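Alpha-1,4-endofucoidanase (Mariniflexile fucanivorans, PDB 6DLH) hydrolyses fucoidan from within the chain as a retaining GH107 glycoside hydrolase, its catalytic domain followed by calcium-binding immunoglobulin-like domains. Local coordinates at residues Thr529-Ser534 and Tyr559-Asp564. Sequence-based numbering, arbitrary orientation.
Sequences TPVWFS and YDFEGD. With CA (calcium ion), chain G.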
loop_
_atom_site.group_PDB
_atom_site.type_symbol
_atom_site.label_atom_id
_atom_site.label_comp_id
_atom_site.label_asym_id
_atom_site.label_seq_id
_atom_site.Cartn_x
_atom_site.Cartn_y
_atom_site.Cartn_z
ATOM N N THR A 529 -1.051 21.269 -25.824
ATOM C CA THR A 529 -1.183 19.870 -26.210
ATOM C C THR A 529 -0.510 18.987 -25.159
ATOM O O THR A 529 0.620 19.261 -24.743
ATOM C CB THR A 529 -0.601 19.620 -27.611
ATOM O OG1 THR A 529 -1.120 20.583 -28.529
ATOM C CG2 THR A 529 -0.860 18.225 -28.141
ATOM N N PRO A 530 -1.182 17.916 -24.671
ATOM C CA PRO A 530 -0.529 16.944 -23.793
ATOM C C PRO A 530 0.366 16.062 -24.661
ATOM O O PRO A 530 -0.008 15.743 -25.786
ATOM C CB PRO A 530 -1.712 16.171 -23.196
ATOM C CG PRO A 530 -2.769 16.231 -24.278
ATOM C CD PRO A 530 -2.596 17.595 -24.921
ATOM N N VAL A 531 1.542 15.692 -24.128
ATOM C CA VAL A 531 2.613 15.092 -24.915
ATOM C C VAL A 531 3.097 13.791 -24.275
ATOM O O VAL A 531 3.137 13.672 -23.054
ATOM C CB VAL A 531 3.789 16.072 -25.107
ATOM C CG1 VAL A 531 3.477 17.172 -26.108
ATOM C CG2 VAL A 531 4.276 16.655 -23.789
ATOM N N TRP A 532 3.500 12.834 -25.122
ATOM C CA TRP A 532 4.184 11.625 -24.687
ATOM C C TRP A 532 5.683 11.892 -24.514
ATOM O O TRP A 532 6.204 12.879 -25.028
ATOM C CB TRP A 532 3.943 10.487 -25.684
ATOM C CG TRP A 532 2.527 10.008 -25.768
ATOM C CD1 TRP A 532 1.571 10.424 -26.649
ATOM C CD2 TRP A 532 1.912 8.984 -24.967
ATOM N NE1 TRP A 532 0.402 9.739 -26.447
ATOM C CE2 TRP A 532 0.578 8.851 -25.418
ATOM C CE3 TRP A 532 2.347 8.181 -23.904
ATOM C CZ2 TRP A 532 -0.317 7.946 -24.847
ATOM C CZ3 TRP A 532 1.461 7.287 -23.342
ATOM C CH2 TRP A 532 0.152 7.170 -23.810
ATOM N N PHE A 533 6.367 10.999 -23.783
ATOM C CA PHE A 533 7.791 11.139 -23.508
ATOM C C PHE A 533 8.601 10.960 -24.795
ATOM O O PHE A 533 9.492 11.756 -25.080
ATOM C CB PHE A 533 8.239 10.194 -22.387
ATOM C CG PHE A 533 9.733 10.120 -22.188
ATOM C CD1 PHE A 533 10.413 11.126 -21.514
ATOM C CD2 PHE A 533 10.465 9.054 -22.698
ATOM C CE1 PHE A 533 11.790 11.064 -21.351
ATOM C CE2 PHE A 533 11.842 8.995 -22.539
ATOM C CZ PHE A 533 12.504 9.999 -21.865
ATOM N N SER A 534 8.270 9.917 -25.565
ATOM C CA SER A 534 8.936 9.644 -26.828
ATOM C C SER A 534 8.024 8.858 -27.765
ATOM O O SER A 534 6.930 8.433 -27.389
ATOM C CB SER A 534 10.251 8.936 -26.615
ATOM O OG SER A 534 10.034 7.606 -26.181
ATOM N N TYR A 559 2.642 13.893 -20.210
ATOM C CA TYR A 559 2.588 15.079 -19.367
ATOM C C TYR A 559 1.785 16.203 -20.024
ATOM O O TYR A 559 1.616 16.224 -21.239
ATOM C CB TYR A 559 4.000 15.527 -18.978
ATOM C CG TYR A 559 4.039 16.679 -18.008
ATOM C CD1 TYR A 559 3.707 16.503 -16.670
ATOM C CD2 TYR A 559 4.396 17.953 -18.427
ATOM C CE1 TYR A 559 3.742 17.562 -15.774
ATOM C CE2 TYR A 559 4.428 19.022 -17.543
ATOM C CZ TYR A 559 4.101 18.825 -16.213
ATOM O OH TYR A 559 4.138 19.876 -15.339
ATOM N N ASP A 560 1.305 17.138 -19.191
ATOM C CA ASP A 560 0.519 18.280 -19.631
ATOM C C ASP A 560 0.983 19.525 -18.881
ATOM O O ASP A 560 0.989 19.554 -17.648
ATOM C CB ASP A 560 -0.983 18.045 -19.437
ATOM C CG ASP A 560 -1.841 19.172 -19.989
ATOM O OD1 ASP A 560 -1.869 20.273 -19.369
ATOM O OD2 ASP A 560 -2.461 18.961 -21.040
ATOM N N PHE A 561 1.334 20.570 -19.638
ATOM C CA PHE A 561 2.056 21.689 -19.051
ATOM C C PHE A 561 1.113 22.647 -18.334
ATOM O O PHE A 561 1.579 23.563 -17.662
ATOM C CB PHE A 561 2.954 22.383 -20.079
ATOM C CG PHE A 561 4.274 21.686 -20.280
ATOM C CD1 PHE A 561 4.402 20.664 -21.209
ATOM C CD2 PHE A 561 5.381 22.033 -19.516
ATOM C CE1 PHE A 561 5.614 20.008 -21.375
ATOM C CE2 PHE A 561 6.594 21.381 -19.687
ATOM C CZ PHE A 561 6.705 20.367 -20.615
ATOM N N GLU A 562 -0.202 22.425 -18.469
ATOM C CA GLU A 562 -1.179 23.254 -17.774
ATOM C C GLU A 562 -1.816 22.459 -16.636
ATOM O O GLU A 562 -2.708 22.963 -15.958
ATOM C CB GLU A 562 -2.248 23.795 -18.728
ATOM C CG GLU A 562 -1.688 24.638 -19.864
ATOM C CD GLU A 562 -1.008 23.839 -20.963
ATOM O OE1 GLU A 562 -1.565 22.791 -21.370
ATOM O OE2 GLU A 562 0.082 24.267 -21.406
ATOM N N GLY A 563 -1.349 21.216 -16.452
ATOM C CA GLY A 563 -1.819 20.340 -15.393
ATOM C C GLY A 563 -3.278 19.931 -15.579
ATOM O O GLY A 563 -3.968 19.660 -14.600
ATOM N N ASP A 564 -3.734 19.897 -16.839
ATOM C CA ASP A 564 -5.077 19.451 -17.182
ATOM C C ASP A 564 -5.192 17.950 -16.926
ATOM O O ASP A 564 -4.223 17.219 -17.108
ATOM C CB ASP A 564 -5.433 19.777 -18.638
ATOM C CG ASP A 564 -5.426 21.261 -18.972
ATOM O OD1 ASP A 564 -5.801 22.067 -18.100
ATOM O OD2 ASP A 564 -5.040 21.603 -20.102
HETATM CA CA CA G . -3.235 21.233 -21.785
HETATM O O HOH W 1 1.211 20.684 -22.621
HETATM O O HOH W 2 -4.666 22.984 -23.019
#
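Pro530 lies alongside the calcium ligand Asp560, both side chains pointing the same way, with Pro530 CB 3.6 Å from the metal-binding oxygen Asp560 OD2. One residue further along, Val531 and Tyr559 form an antiparallel hydrogen-bonded pair: Val531 N donates to Tyr559 O at 2.9 Å, nearly straight at 169°, and the return bond from Tyr559 N to Val531 O is more bent. Pro530 CA also touches Tyr559 O. A water continues the ladder where the backbones part, donating to Thr529 O and accepting from Phe561 N. This two-stranded ribbon, 531-532 with 558-559, belongs to what is, by sequence, probably the second of three immunoglobulin-like modules C-terminal to the catalytic domain, and it leads straight into a calcium site. There Asp560 OD2, Glu562 OE1 (2.3 Å), Asp564 OD2 and a water bind the ion, joined by Gly528 O and Asp609 OD2. Swung across from the backbone N (chi1 -175°) and twisted by chi2 of -73°, the Asp560 carboxylate bonds the ion through OD2 (2.5 Å). Its OD1, 2.9 Å from the calcium, accepts from Glu562 N (an Asx turn) and Asp564 N on opposite faces, fixing the carboxylate's rotation. A type I turn, Asp560 to Gly563, brings Asp560 and Glu562 to the same ion. On the Val531 side-chain face, Val531 CG2 meets the Phe561 ring edge at CE1 (4.3 Å); Tyr559 CE2 sits over the centre of one Phe561 face, while the Tyr559 hydroxyl bonds to His518.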